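Local coordinates for DegV family protein (Eubacterium eligens, PDB 3FDJ) that is of unknown function but, as a member of the DegV family, probably binds a fatty acid in the cleft between its two domains, at residues M4-S10 with V21-L27; M47-E52 with S263-R268; L69-D75 with A97-Y101; R111-S115 with I146-M150; T118-I124 with I272-E276. One frame throughout, in Å; residues are numbered along the deposited sequence. Where two conformers were deposited one is given.

In the fold
Interactions 1, 3 and 4 build the N-terminal α/β unit. Strands 5-9 and 21-30 pair in interaction 1, which closes before the others open. In interaction 3 helices 65-72 and 90-102 meet on one side of that sheet, touching interaction 1 through the R5-D75 salt bridge, centres about 11 Å apart; in interaction 4 helix 139-150 packs near strand 109-114 on the other. Both are nested inside the loop closed by interaction 2. Interactions 2 and 5 join 47-52 and 118-124 to parts of the C-terminal region 263-276, 211 and 148 residues further on. Interaction 5 crosses 2 and 4; its helix 120-134 reaches both sheets. Interactions 2 and 3 are farthest apart, centres about 31 Å.

Interaction 1 of 5, residues M4-S10 with V21-L27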
# COMPACT_ATOMS: atom_id res chain seq x y z
N MSE A 4 3.34 -0.35 22.70
CA MSE A 4 2.38 0.18 21.72
C MSE A 4 2.03 -0.84 20.65
O MSE A 4 2.75 -1.80 20.43
CB MSE A 4 2.92 1.45 21.09
CG MSE A 4 3.37 2.45 22.11
SE MSE A 4 3.63 4.21 21.31
CE MSE A 4 4.89 4.85 22.61
N ARG A 5 0.89 -0.65 20.02
CA ARG A 5 0.39 -1.57 19.03
C ARG A 5 0.24 -0.84 17.70
O ARG A 5 -0.34 0.26 17.65
CB ARG A 5 -0.98 -2.09 19.44
CG ARG A 5 -1.68 -2.94 18.41
CD ARG A 5 -2.98 -3.51 18.96
NE ARG A 5 -2.62 -4.60 19.82
CZ ARG A 5 -2.71 -5.89 19.53
NH1 ARG A 5 -3.26 -6.34 18.40
NH2 ARG A 5 -2.28 -6.75 20.41
N LEU A 6 0.73 -1.47 16.64
CA LEU A 6 0.54 -1.00 15.28
C LEU A 6 -0.53 -1.86 14.56
O LEU A 6 -0.52 -3.08 14.64
CB LEU A 6 1.88 -1.02 14.53
CG LEU A 6 3.02 -0.20 15.15
CD1 LEU A 6 4.29 -0.24 14.24
CD2 LEU A 6 2.60 1.23 15.47
N VAL A 7 -1.45 -1.20 13.86
CA VAL A 7 -2.51 -1.87 13.11
C VAL A 7 -2.54 -1.27 11.71
O VAL A 7 -2.32 -0.05 11.55
CB VAL A 7 -3.88 -1.69 13.82
CG1 VAL A 7 -5.01 -2.40 13.07
CG2 VAL A 7 -3.84 -2.23 15.28
N ALA A 8 -2.80 -2.10 10.71
CA ALA A 8 -2.96 -1.58 9.35
C ALA A 8 -3.94 -2.41 8.59
O ALA A 8 -4.10 -3.59 8.86
CB ALA A 8 -1.61 -1.56 8.61
N ASP A 9 -4.62 -1.81 7.61
CA ASP A 9 -5.35 -2.64 6.70
C ASP A 9 -4.41 -3.45 5.78
O ASP A 9 -3.23 -3.12 5.60
CB ASP A 9 -6.39 -1.87 5.93
CG ASP A 9 -5.80 -0.93 4.96
OD1 ASP A 9 -5.13 -1.41 3.99
OD2 ASP A 9 -6.02 0.30 5.13
N SER A 10 -4.97 -4.50 5.20
CA SER A 10 -4.20 -5.48 4.43
C SER A 10 -3.62 -4.93 3.12
O SER A 10 -2.81 -5.60 2.48
CB SER A 10 -5.08 -6.71 4.15
OG SER A 10 -6.12 -6.42 3.23
N VAL A 21 4.48 -5.27 17.99
CA VAL A 21 3.14 -5.81 18.06
C VAL A 21 2.41 -5.21 16.86
O VAL A 21 2.25 -3.99 16.77
CB VAL A 21 2.43 -5.41 19.33
CG1 VAL A 21 0.99 -5.95 19.32
CG2 VAL A 21 3.20 -5.91 20.56
N PHE A 22 1.95 -6.07 15.96
CA PHE A 22 1.35 -5.62 14.70
C PHE A 22 0.24 -6.56 14.28
O PHE A 22 0.38 -7.78 14.34
CB PHE A 22 2.40 -5.58 13.60
CG PHE A 22 1.81 -5.29 12.24
CD1 PHE A 22 1.43 -4.00 11.90
CD2 PHE A 22 1.56 -6.32 11.35
CE1 PHE A 22 0.83 -3.73 10.67
CE2 PHE A 22 0.95 -6.07 10.12
CZ PHE A 22 0.61 -4.78 9.77
N LYS A 23 -0.85 -5.98 13.80
CA LYS A 23 -1.95 -6.74 13.25
C LYS A 23 -2.48 -6.13 11.96
O LYS A 23 -2.82 -4.93 11.93
CB LYS A 23 -3.08 -6.77 14.27
CG LYS A 23 -4.15 -7.72 13.91
CD LYS A 23 -3.70 -9.15 14.13
CE LYS A 23 -4.64 -10.13 13.49
NZ LYS A 23 -5.90 -10.21 14.29
N ALA A 24 -2.57 -6.95 10.91
CA ALA A 24 -3.21 -6.55 9.65
C ALA A 24 -4.70 -6.88 9.68
O ALA A 24 -5.10 -7.92 10.20
CB ALA A 24 -2.52 -7.23 8.45
N VAL A 25 -5.51 -5.99 9.12
CA VAL A 25 -6.94 -6.14 9.07
C VAL A 25 -7.40 -6.32 7.61
O VAL A 25 -7.24 -5.42 6.79
CB VAL A 25 -7.64 -4.95 9.71
CG1 VAL A 25 -9.14 -5.22 9.81
CG2 VAL A 25 -7.04 -4.68 11.13
N PRO A 26 -7.93 -7.49 7.28
CA PRO A 26 -8.20 -7.84 5.89
C PRO A 26 -9.32 -7.06 5.23
O PRO A 26 -10.39 -6.91 5.81
CB PRO A 26 -8.62 -9.30 5.96
CG PRO A 26 -8.55 -9.72 7.30
CD PRO A 26 -8.21 -8.61 8.20
N LEU A 27 -9.06 -6.61 4.01
CA LEU A 27 -10.10 -6.23 3.07
C LEU A 27 -10.58 -7.49 2.35
O LEU A 27 -9.95 -8.55 2.46
CB LEU A 27 -9.58 -5.17 2.08
CG LEU A 27 -9.63 -3.73 2.64
CD1 LEU A 27 -8.40 -3.45 3.44
CD2 LEU A 27 -9.82 -2.65 1.54
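F22 lays its ring alongside L6 and A8, with CD1 4.0 Å from L6 CB and CE1 3.9 Å from A8 CB. Both carbons come to the edge of the ring. With CG anti to the backbone N (chi1 173°), the ring is carried along the neighbouring strand and spans two of its residues; the small A8 lets the ring lie close there. The opposite face carries V7 and V25, whose CG1 and CG2 meet at 3.6 Å and turn their apolar surface to helix 65-72, at W68 and, for V25, A71. Strands 5-9 and 21-25 are thus adjacent parallel strands of the α/β sheet of the N-terminal domain, with helix 120-134 covering the L6 and A8 face. Their ladder alternates regularly: L6 N to V21 O, K23 N to L6 O, A8 N to K23 O, then V25 N to A8 O at 2.8 Å. The last rung, S10 N to V25 O, is more bent (135° at the hydrogen). Beyond it the side chain of S10 takes over, OG accepting an almost straight bond from L27 N at 3.0 Å, while D38 is a further partner of this hydroxyl. D9 brings CB against L27 CD1 at 3.6 Å, and its carboxylate turns to the N-H of I83. At the other end V21 CG1 sits over one face of the R5 guanidinium, 3.5 Å from NH2, and the charge is met by D75.

Interaction 2 of 5, residues M47-E52 with S263-R268; sequences MLDILE and SYYAER
R268 stretches across helix 44-52 and lays one face of its guanidinium on L48, whose CB is 3.6 Å from CZ. This is the close-packed part: the aliphatic CB and CD1 of L48 lie under the guanidinium, and CD2 continues inward to the backbone O of S263. Beside it L51 CD1 comes in the ring plane to the edge of Y264, 3.6 Å from CD1, whereas CE of M47 stands off at 4.4 Å from Y264 CB. Toward solvent the contact becomes polar. Both NH1 and NH2 of R268 grip the single oxygen OD1 of D49, each at 2.9 Å. NH1 approaches nearly along the C-O axis and NH2 from above the carboxylate plane, the flat groups 58° apart. In the conformer given, exposed E52 adds a weak bond, OE1 to NH1 at 2.7 Å in the guanidinium plane, less certain than that to D49. E232 pairs with NE. Cut back to an alanine, R268 is likely to leave D49 and E52 without their shared positive mate and to uncover L48. This salt-bridge network, acids three residues apart on one helix bridged by an arginine just past another, joins helix 44-52, the chain's first, to helix 260-266, its last.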
# COMPACT_ATOMS: atom_id res chain seq x y z
N MSE A 47 -6.71 -16.75 -7.07
CA MSE A 47 -7.64 -15.64 -7.23
C MSE A 47 -7.40 -14.93 -8.56
O MSE A 47 -8.35 -14.62 -9.28
CB MSE A 47 -7.50 -14.64 -6.09
CG MSE A 47 -8.51 -13.51 -6.16
SE MSE A 47 -8.15 -12.13 -4.84
CE MSE A 47 -6.51 -11.36 -5.59
N LEU A 48 -6.14 -14.64 -8.87
CA LEU A 48 -5.82 -13.96 -10.12
C LEU A 48 -6.23 -14.80 -11.33
O LEU A 48 -6.71 -14.25 -12.33
CB LEU A 48 -4.32 -13.63 -10.18
CG LEU A 48 -3.82 -12.59 -9.17
CD1 LEU A 48 -2.30 -12.49 -9.23
CD2 LEU A 48 -4.46 -11.24 -9.43
N ASP A 49 -6.04 -16.12 -11.25
CA ASP A 49 -6.46 -17.01 -12.33
C ASP A 49 -7.98 -16.96 -12.49
O ASP A 49 -8.48 -16.94 -13.61
CB ASP A 49 -6.02 -18.47 -12.07
CG ASP A 49 -4.53 -18.72 -12.39
OD1 ASP A 49 -3.80 -17.80 -12.82
OD2 ASP A 49 -4.08 -19.88 -12.20
N ILE A 50 -8.71 -16.93 -11.38
CA ILE A 50 -10.17 -16.86 -11.44
C ILE A 50 -10.62 -15.55 -12.08
O ILE A 50 -11.47 -15.54 -12.98
CB ILE A 50 -10.82 -17.03 -10.05
CG1 ILE A 50 -10.73 -18.50 -9.61
CG2 ILE A 50 -12.27 -16.60 -10.05
CD1 ILE A 50 -11.11 -18.71 -8.15
N LEU A 51 -10.01 -14.45 -11.64
CA LEU A 51 -10.39 -13.14 -12.16
C LEU A 51 -10.06 -12.95 -13.63
O LEU A 51 -10.85 -12.36 -14.35
CB LEU A 51 -9.74 -12.02 -11.34
CG LEU A 51 -10.28 -11.95 -9.92
CD1 LEU A 51 -9.42 -11.07 -9.06
CD2 LEU A 51 -11.73 -11.49 -9.89
N GLU A 52 -8.92 -13.45 -14.08
CA GLU A 52 -8.52 -13.28 -15.49
C GLU A 52 -9.48 -13.94 -16.48
O GLU A 52 -9.54 -13.52 -17.64
CB GLU A 52 -7.08 -13.74 -15.73
CG GLU A 52 -6.10 -12.58 -15.76
CD GLU A 52 -4.65 -13.01 -15.62
OE1 GLU A 52 -4.37 -14.22 -15.63
OE2 GLU A 52 -3.78 -12.12 -15.48
N SER A 263 -2.79 -6.91 -5.09
CA SER A 263 -2.73 -7.80 -6.27
C SER A 263 -3.96 -7.61 -7.15
O SER A 263 -3.85 -7.58 -8.37
CB SER A 263 -2.57 -9.27 -5.87
OG SER A 263 -1.30 -9.50 -5.25
N TYR A 264 -5.12 -7.41 -6.53
CA TYR A 264 -6.36 -7.16 -7.28
C TYR A 264 -6.27 -5.87 -8.11
O TYR A 264 -6.59 -5.88 -9.30
CB TYR A 264 -7.58 -7.15 -6.34
CG TYR A 264 -8.86 -6.78 -7.03
CD1 TYR A 264 -9.55 -7.72 -7.79
CD2 TYR A 264 -9.38 -5.49 -6.96
CE1 TYR A 264 -10.70 -7.38 -8.47
CE2 TYR A 264 -10.58 -5.15 -7.63
CZ TYR A 264 -11.22 -6.11 -8.38
OH TYR A 264 -12.37 -5.83 -9.07
N TYR A 265 -5.84 -4.78 -7.49
CA TYR A 265 -5.86 -3.47 -8.14
C TYR A 265 -4.63 -3.17 -8.99
O TYR A 265 -4.74 -2.47 -10.01
CB TYR A 265 -6.09 -2.36 -7.10
CG TYR A 265 -7.54 -2.20 -6.72
CD1 TYR A 265 -8.50 -1.85 -7.68
CD2 TYR A 265 -7.99 -2.42 -5.40
CE1 TYR A 265 -9.84 -1.70 -7.35
CE2 TYR A 265 -9.33 -2.26 -5.07
CZ TYR A 265 -10.24 -1.89 -6.03
OH TYR A 265 -11.57 -1.77 -5.72
N ALA A 266 -3.46 -3.68 -8.60
CA ALA A 266 -2.25 -3.51 -9.43
C ALA A 266 -2.19 -4.50 -10.60
O ALA A 266 -1.57 -4.21 -11.63
CB ALA A 266 -0.98 -3.60 -8.59
N GLU A 267 -2.82 -5.65 -10.41
CA GLU A 267 -2.95 -6.73 -11.41
C GLU A 267 -1.64 -7.45 -11.72
O GLU A 267 -0.56 -7.01 -11.35
CB GLU A 267 -3.68 -6.27 -12.67
CG GLU A 267 -5.10 -5.85 -12.33
CD GLU A 267 -6.02 -5.74 -13.53
OE1 GLU A 267 -6.04 -6.68 -14.36
OE2 GLU A 267 -6.76 -4.73 -13.60
N ARG A 268 -1.77 -8.60 -12.36
CA ARG A 268 -0.62 -9.41 -12.69
C ARG A 268 0.38 -8.56 -13.46
O ARG A 268 0.03 -7.84 -14.39
CB ARG A 268 -1.04 -10.61 -13.54
CG ARG A 268 -0.22 -11.82 -13.30
CD ARG A 268 -0.99 -13.06 -13.77
NE ARG A 268 -1.07 -14.06 -12.72
CZ ARG A 268 -2.00 -15.01 -12.63
NH1 ARG A 268 -2.98 -15.10 -13.52
NH2 ARG A 268 -1.95 -15.88 -11.62

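Interaction 3 of 5, residues L69-D75 with A97-Y101; sequences LEAFGDD and ARAVY
Two helices lying side by side on one face of the α/β sheet, 65-72 and 90-102, are joined here by L69 and F72 against A97, V100 and Y101, and by the loop that leads from F72 into strand 77-82. The aromatic pair is a T-shaped (edge-to-face) stack: the edge of F72 points at the face of Y101, CD2 leading, the planes 80° apart and the centroids 5.2 Å. F72 CB lies over the same ring as a CH-π contact, 4.0 Å from its centroid. The next carbon along the same phenyl edge, CE2, meets A97 CB at 3.9 Å, where the small alanine allows the close approach. L69 divides its two methyls, sending CD1 to V100 CG1 at 3.8 Å and CD2 to A97 O at 3.5 Å. G73, with positive phi, turns the chain out of the helix, a conformation glycine takes easily, and its O reaches the edge of the tyrosine at CE1. Y101 swings its ring away from its own backbone N (chi1 -167°), which aims it at this loop. H105 stacks on its ring, and D75 sends its carboxylate to R5. At the far end of the tyrosine, OH donates to the backbone O of D75 at 2.7 Å.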
# COMPACT_ATOMS: atom_id res chain seq x y z
N LEU A 69 -12.04 -3.71 15.69
CA LEU A 69 -12.05 -3.83 17.16
C LEU A 69 -11.27 -5.04 17.62
O LEU A 69 -10.51 -4.95 18.58
CB LEU A 69 -13.48 -3.87 17.70
CG LEU A 69 -14.26 -2.56 17.54
CD1 LEU A 69 -15.71 -2.75 18.02
CD2 LEU A 69 -13.58 -1.41 18.33
N GLU A 70 -11.42 -6.15 16.91
CA GLU A 70 -10.66 -7.36 17.21
C GLU A 70 -9.16 -7.05 17.11
O GLU A 70 -8.38 -7.44 17.98
CB GLU A 70 -11.03 -8.49 16.25
CG GLU A 70 -10.35 -9.81 16.54
CD GLU A 70 -10.80 -10.94 15.62
OE1 GLU A 70 -10.85 -10.75 14.37
OE2 GLU A 70 -11.07 -12.04 16.14
N ALA A 71 -8.77 -6.30 16.09
CA ALA A 71 -7.35 -6.00 15.86
C ALA A 71 -6.76 -5.06 16.89
O ALA A 71 -5.56 -5.10 17.15
CB ALA A 71 -7.14 -5.43 14.47
N PHE A 72 -7.59 -4.17 17.45
CA PHE A 72 -7.11 -3.24 18.46
C PHE A 72 -6.81 -3.98 19.75
O PHE A 72 -5.98 -3.56 20.53
CB PHE A 72 -8.15 -2.14 18.76
CG PHE A 72 -8.49 -1.22 17.59
CD1 PHE A 72 -7.69 -1.11 16.47
CD2 PHE A 72 -9.61 -0.40 17.68
CE1 PHE A 72 -8.02 -0.26 15.42
CE2 PHE A 72 -9.93 0.47 16.65
CZ PHE A 72 -9.13 0.53 15.51
N GLY A 73 -7.53 -5.08 19.97
CA GLY A 73 -7.35 -5.88 21.16
C GLY A 73 -7.76 -5.10 22.38
O GLY A 73 -8.91 -4.62 22.49
N ASP A 74 -6.84 -4.96 23.32
CA ASP A 74 -7.12 -4.15 24.50
C ASP A 74 -5.95 -3.24 24.87
O ASP A 74 -5.75 -2.85 26.02
CB ASP A 74 -7.59 -5.04 25.67
CG ASP A 74 -6.47 -5.70 26.38
OD1 ASP A 74 -5.50 -6.12 25.70
OD2 ASP A 74 -6.55 -5.79 27.63
N ASP A 75 -5.18 -2.86 23.86
CA ASP A 75 -4.03 -2.01 24.13
C ASP A 75 -4.43 -0.55 24.28
O ASP A 75 -5.44 -0.09 23.74
CB ASP A 75 -2.96 -2.22 23.05
CG ASP A 75 -2.22 -3.54 23.26
OD1 ASP A 75 -2.02 -3.93 24.44
OD2 ASP A 75 -1.87 -4.22 22.28
N ALA A 97 -14.50 2.65 14.07
CA ALA A 97 -14.06 1.68 15.06
C ALA A 97 -13.33 2.36 16.24
O ALA A 97 -13.51 1.97 17.39
CB ALA A 97 -13.16 0.61 14.39
N ARG A 98 -12.52 3.37 15.94
CA ARG A 98 -11.83 4.15 16.99
C ARG A 98 -12.85 4.77 17.94
O ARG A 98 -12.66 4.79 19.15
CB ARG A 98 -10.97 5.25 16.37
CG ARG A 98 -10.37 6.22 17.34
CD ARG A 98 -9.49 7.23 16.66
NE ARG A 98 -9.04 8.24 17.59
CZ ARG A 98 -9.68 9.35 17.92
NH1 ARG A 98 -10.88 9.65 17.40
NH2 ARG A 98 -9.13 10.18 18.79
N ALA A 99 -13.94 5.27 17.36
CA ALA A 99 -15.00 5.92 18.14
C ALA A 99 -15.57 4.97 19.18
O ALA A 99 -15.79 5.35 20.34
CB ALA A 99 -16.09 6.43 17.20
N VAL A 100 -15.89 3.75 18.75
CA VAL A 100 -16.41 2.73 19.63
C VAL A 100 -15.33 2.33 20.65
O VAL A 100 -15.61 2.20 21.86
CB VAL A 100 -16.87 1.50 18.83
CG1 VAL A 100 -17.20 0.33 19.77
CG2 VAL A 100 -18.10 1.88 17.93
N TYR A 101 -14.11 2.17 20.19
CA TYR A 101 -13.01 1.72 21.08
C TYR A 101 -12.78 2.72 22.24
O TYR A 101 -12.64 2.33 23.39
CB TYR A 101 -11.75 1.50 20.27
CG TYR A 101 -10.66 0.74 21.01
CD1 TYR A 101 -10.73 -0.64 21.14
CD2 TYR A 101 -9.58 1.41 21.58
CE1 TYR A 101 -9.75 -1.35 21.83
CE2 TYR A 101 -8.58 0.72 22.26
CZ TYR A 101 -8.67 -0.66 22.37
OH TYR A 101 -7.71 -1.37 23.03

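Interaction 4 of 5, residues R111-S115 with I146-M150; sequences RVIDS and IDAYM
R111 and D147 meet head-on in a paired salt bridge. NH1 donates to OD1 and NH2 to OD2, both at 2.8 Å and nearly straight (169°). Each oxygen uses its syn lone pair, and the guanidinium and carboxylate planes differ by only 7°, so the two groups lie almost in one plane and neither can turn without breaking a bond. A bend at chi2 folds the arginine back over its own strand, where I113 CG1 underlies the guanidinium and NE reaches V112 O at 2.9 Å from above the carbonyl plane. D143, one helical turn before D147, also binds NH2, so two acids share the positive charge. Replacing R111 by a leucine would probably leave D143 and D147 as neighbouring acids without a countercharge and take the guanidinium off I113 CG1.

The apolar contacts lie deeper. I113 sends CD1 to I146 CG2 at 3.9 Å and its other branch, CG2, to the selenium of M150 at 3.6 Å. The branched isoleucine therefore fills the space toward two successive turns of the helix. The flexible selenomethionine bends at its last torsion, bringing its CE to D114 O at 3.4 Å.

Strand 111-114 and helix 146-150 run within 10° of each other, their axes 10.7 Å apart. Helix 139-150 packs, beside helix 120-134, on the face of the N-terminal α/β sheet opposite helix 90-102, as in a three-layer α/β/α domain.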
# COMPACT_ATOMS: atom_id res chain seq x y z
N ARG A 111 -4.52 6.73 17.20
CA ARG A 111 -4.32 7.66 16.10
C ARG A 111 -4.54 6.88 14.83
O ARG A 111 -3.86 5.87 14.61
CB ARG A 111 -2.92 8.27 16.11
CG ARG A 111 -2.51 8.91 14.78
CD ARG A 111 -3.35 10.15 14.42
NE ARG A 111 -3.21 10.49 13.00
CZ ARG A 111 -2.16 11.11 12.44
NH1 ARG A 111 -2.18 11.36 11.15
NH2 ARG A 111 -1.11 11.50 13.15
N VAL A 112 -5.49 7.33 14.02
CA VAL A 112 -5.69 6.74 12.70
C VAL A 112 -4.97 7.64 11.69
O VAL A 112 -5.21 8.85 11.65
CB VAL A 112 -7.16 6.59 12.33
CG1 VAL A 112 -7.29 5.92 10.96
CG2 VAL A 112 -7.96 5.79 13.40
N ILE A 113 -4.07 7.01 10.93
CA ILE A 113 -3.23 7.68 9.92
C ILE A 113 -3.75 7.34 8.53
O ILE A 113 -3.67 6.19 8.09
CB ILE A 113 -1.75 7.28 10.01
CG1 ILE A 113 -1.19 7.57 11.40
CG2 ILE A 113 -0.92 8.02 8.92
CD1 ILE A 113 0.18 6.94 11.63
N ASP A 114 -4.30 8.34 7.85
CA ASP A 114 -4.60 8.23 6.43
C ASP A 114 -3.25 8.31 5.73
O ASP A 114 -2.61 9.35 5.74
CB ASP A 114 -5.49 9.39 5.99
CG ASP A 114 -5.70 9.45 4.47
OD1 ASP A 114 -5.31 8.51 3.76
OD2 ASP A 114 -6.24 10.48 4.01
N SER A 115 -2.81 7.20 5.15
CA SER A 115 -1.51 7.17 4.48
C SER A 115 -1.46 8.02 3.24
O SER A 115 -0.36 8.28 2.76
CB SER A 115 -1.11 5.75 4.10
OG SER A 115 -1.94 5.22 3.08
N ILE A 146 5.11 11.71 12.77
CA ILE A 146 4.90 10.80 11.66
C ILE A 146 4.37 11.55 10.43
O ILE A 146 4.76 11.26 9.30
CB ILE A 146 4.00 9.59 12.04
CG1 ILE A 146 4.05 8.53 10.94
CG2 ILE A 146 2.55 10.00 12.37
CD1 ILE A 146 5.47 7.86 10.76
N ASP A 147 3.49 12.53 10.66
CA ASP A 147 2.95 13.33 9.53
C ASP A 147 4.02 14.16 8.82
O ASP A 147 3.98 14.32 7.60
CB ASP A 147 1.80 14.18 9.98
CG ASP A 147 0.71 13.36 10.61
OD1 ASP A 147 -0.21 12.94 9.87
OD2 ASP A 147 0.83 13.06 11.81
N ALA A 148 4.99 14.65 9.57
CA ALA A 148 6.11 15.37 8.98
C ALA A 148 6.98 14.43 8.13
O ALA A 148 7.40 14.78 7.02
CB ALA A 148 6.95 16.02 10.08
N TYR A 149 7.25 13.24 8.67
CA TYR A 149 8.02 12.19 7.99
C TYR A 149 7.37 11.78 6.66
O TYR A 149 8.06 11.63 5.63
CB TYR A 149 8.19 10.99 8.93
CG TYR A 149 8.87 9.82 8.27
CD1 TYR A 149 10.26 9.74 8.23
CD2 TYR A 149 8.13 8.82 7.64
CE1 TYR A 149 10.90 8.67 7.59
CE2 TYR A 149 8.75 7.75 7.01
CZ TYR A 149 10.13 7.67 7.00
OH TYR A 149 10.77 6.62 6.37
N MSE A 150 6.05 11.66 6.68
CA MSE A 150 5.29 11.28 5.48
C MSE A 150 5.43 12.24 4.30
O MSE A 150 5.35 11.85 3.12
CB MSE A 150 3.81 11.10 5.85
CG MSE A 150 3.56 9.81 6.57
SE MSE A 150 1.85 9.87 7.53
CE MSE A 150 0.67 10.19 6.06

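Interaction 5 of 5, residues T118-I124 with I272-E276; sequences TGPQMRI and ILSCE
The pyrrolidine ring of P120 turns its carbon rim to strand 272-276, touching I272 and S274 on the same strand face. CD reaches I272 CG2 at 3.7 Å, CG comes to I272 O at 3.6 Å, and CB meets S274 CB at 3.7 Å. Proline suits this first turn of a helix, where its missing N-H costs no bond; G119 before it has positive phi, and a side chain there would run into P120 CD. The amide of Q121 is the other flat group. Its CG passes the hydroxyl of S274, and its ends bond to S117 through OE1 and to T153 through NE2.

S274 lies at the closest approach of the two backbones, with CB 3.4 Å from Q121 N. Its small side chain allows this, and a chi1 of -174°, which turns OG from its own N, sets the hydroxyl beside Q121 CA at 3.3 Å, where it bonds to the backbone O of R154 in the next strand. One turn on, I124 presses CD1 onto the strand backbone, 3.5 Å from S274 O.

The axes cross at -32°, with 7.3 Å between them. Helix 120-134 lies over the C-terminal sheet here and touches strand 5-9 through M122, so it is wedged between the two domains. A hexaethylene glycol bound near T118, probably from the crystallisation liquor, only hints at a ligand pocket in this cleft, as in fatty-acid-binding DegV relatives.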
# COMPACT_ATOMS: atom_id res chain seq x y z
N THR A 118 -0.85 3.65 -0.44
CA THR A 118 -1.13 2.22 -0.35
C THR A 118 0.19 1.47 -0.29
O THR A 118 1.26 2.05 -0.51
CB THR A 118 -1.95 1.74 -1.56
OG1 THR A 118 -2.53 0.47 -1.26
CG2 THR A 118 -1.07 1.66 -2.84
N GLY A 119 0.10 0.18 -0.01
CA GLY A 119 1.19 -0.76 -0.18
C GLY A 119 2.49 -0.31 0.44
O GLY A 119 2.55 -0.09 1.65
N PRO A 120 3.55 -0.19 -0.39
CA PRO A 120 4.85 0.05 0.21
C PRO A 120 4.98 1.37 0.95
O PRO A 120 5.84 1.48 1.82
CB PRO A 120 5.82 -0.03 -0.98
CG PRO A 120 4.98 0.22 -2.17
CD PRO A 120 3.66 -0.43 -1.82
N GLN A 121 4.16 2.36 0.62
CA GLN A 121 4.19 3.61 1.38
C GLN A 121 3.61 3.41 2.79
O GLN A 121 4.15 3.94 3.77
CB GLN A 121 3.49 4.74 0.61
CG GLN A 121 3.70 6.17 1.19
CD GLN A 121 3.60 7.30 0.15
OE1 GLN A 121 3.05 7.12 -0.94
NE2 GLN A 121 4.06 8.50 0.52
N MSE A 122 2.55 2.61 2.89
CA MSE A 122 2.00 2.19 4.21
C MSE A 122 3.07 1.41 4.97
O MSE A 122 3.28 1.66 6.16
CB MSE A 122 0.73 1.33 4.05
CG MSE A 122 -0.43 2.07 3.42
SE MSE A 122 -1.92 0.91 3.13
CE MSE A 122 -2.35 0.51 5.04
N ARG A 123 3.79 0.52 4.28
CA ARG A 123 4.90 -0.19 4.93
C ARG A 123 5.97 0.74 5.49
O ARG A 123 6.40 0.56 6.63
CB ARG A 123 5.53 -1.25 4.01
CG ARG A 123 6.58 -2.02 4.70
CD ARG A 123 7.09 -3.17 3.88
NE ARG A 123 8.12 -3.85 4.65
CZ ARG A 123 8.49 -5.11 4.46
NH1 ARG A 123 7.93 -5.88 3.51
NH2 ARG A 123 9.41 -5.62 5.27
N ILE A 124 6.39 1.73 4.69
CA ILE A 124 7.38 2.70 5.15
C ILE A 124 6.90 3.48 6.38
O ILE A 124 7.66 3.72 7.31
CB ILE A 124 7.83 3.62 3.99
CG1 ILE A 124 8.76 2.84 3.06
CG2 ILE A 124 8.55 4.88 4.50
CD1 ILE A 124 9.37 3.65 1.89
N ILE A 272 4.72 -1.76 -7.43
CA ILE A 272 4.54 -0.52 -6.68
C ILE A 272 5.78 -0.29 -5.83
O ILE A 272 6.27 -1.22 -5.19
CB ILE A 272 3.31 -0.56 -5.75
CG1 ILE A 272 2.08 -1.17 -6.43
CG2 ILE A 272 3.03 0.85 -5.22
CD1 ILE A 272 0.90 -1.35 -5.47
N LEU A 273 6.29 0.93 -5.82
CA LEU A 273 7.43 1.25 -5.00
C LEU A 273 7.23 2.50 -4.19
O LEU A 273 6.51 3.41 -4.59
CB LEU A 273 8.73 1.34 -5.81
CG LEU A 273 9.15 2.54 -6.61
CD1 LEU A 273 9.69 3.69 -5.70
CD2 LEU A 273 10.25 2.10 -7.60
N SER A 274 7.82 2.51 -3.02
CA SER A 274 7.83 3.69 -2.20
C SER A 274 9.22 3.98 -1.67
O SER A 274 10.03 3.06 -1.47
CB SER A 274 6.82 3.56 -1.07
OG SER A 274 6.74 4.77 -0.36
N CYS A 275 9.50 5.27 -1.47
CA CYS A 275 10.82 5.69 -0.98
C CYS A 275 10.75 6.89 -0.07
O CYS A 275 9.82 7.69 -0.15
CB CYS A 275 11.75 6.00 -2.13
SG CYS A 275 11.21 7.32 -3.19
N GLU A 276 11.76 7.01 0.79
CA GLU A 276 12.07 8.25 1.49
C GLU A 276 12.81 9.20 0.55
O GLU A 276 13.72 8.77 -0.18
CB GLU A 276 13.04 8.00 2.64
CG GLU A 276 12.52 7.24 3.76
CD GLU A 276 13.61 6.95 4.81
OE1 GLU A 276 14.82 6.84 4.45
OE2 GLU A 276 13.24 6.82 5.98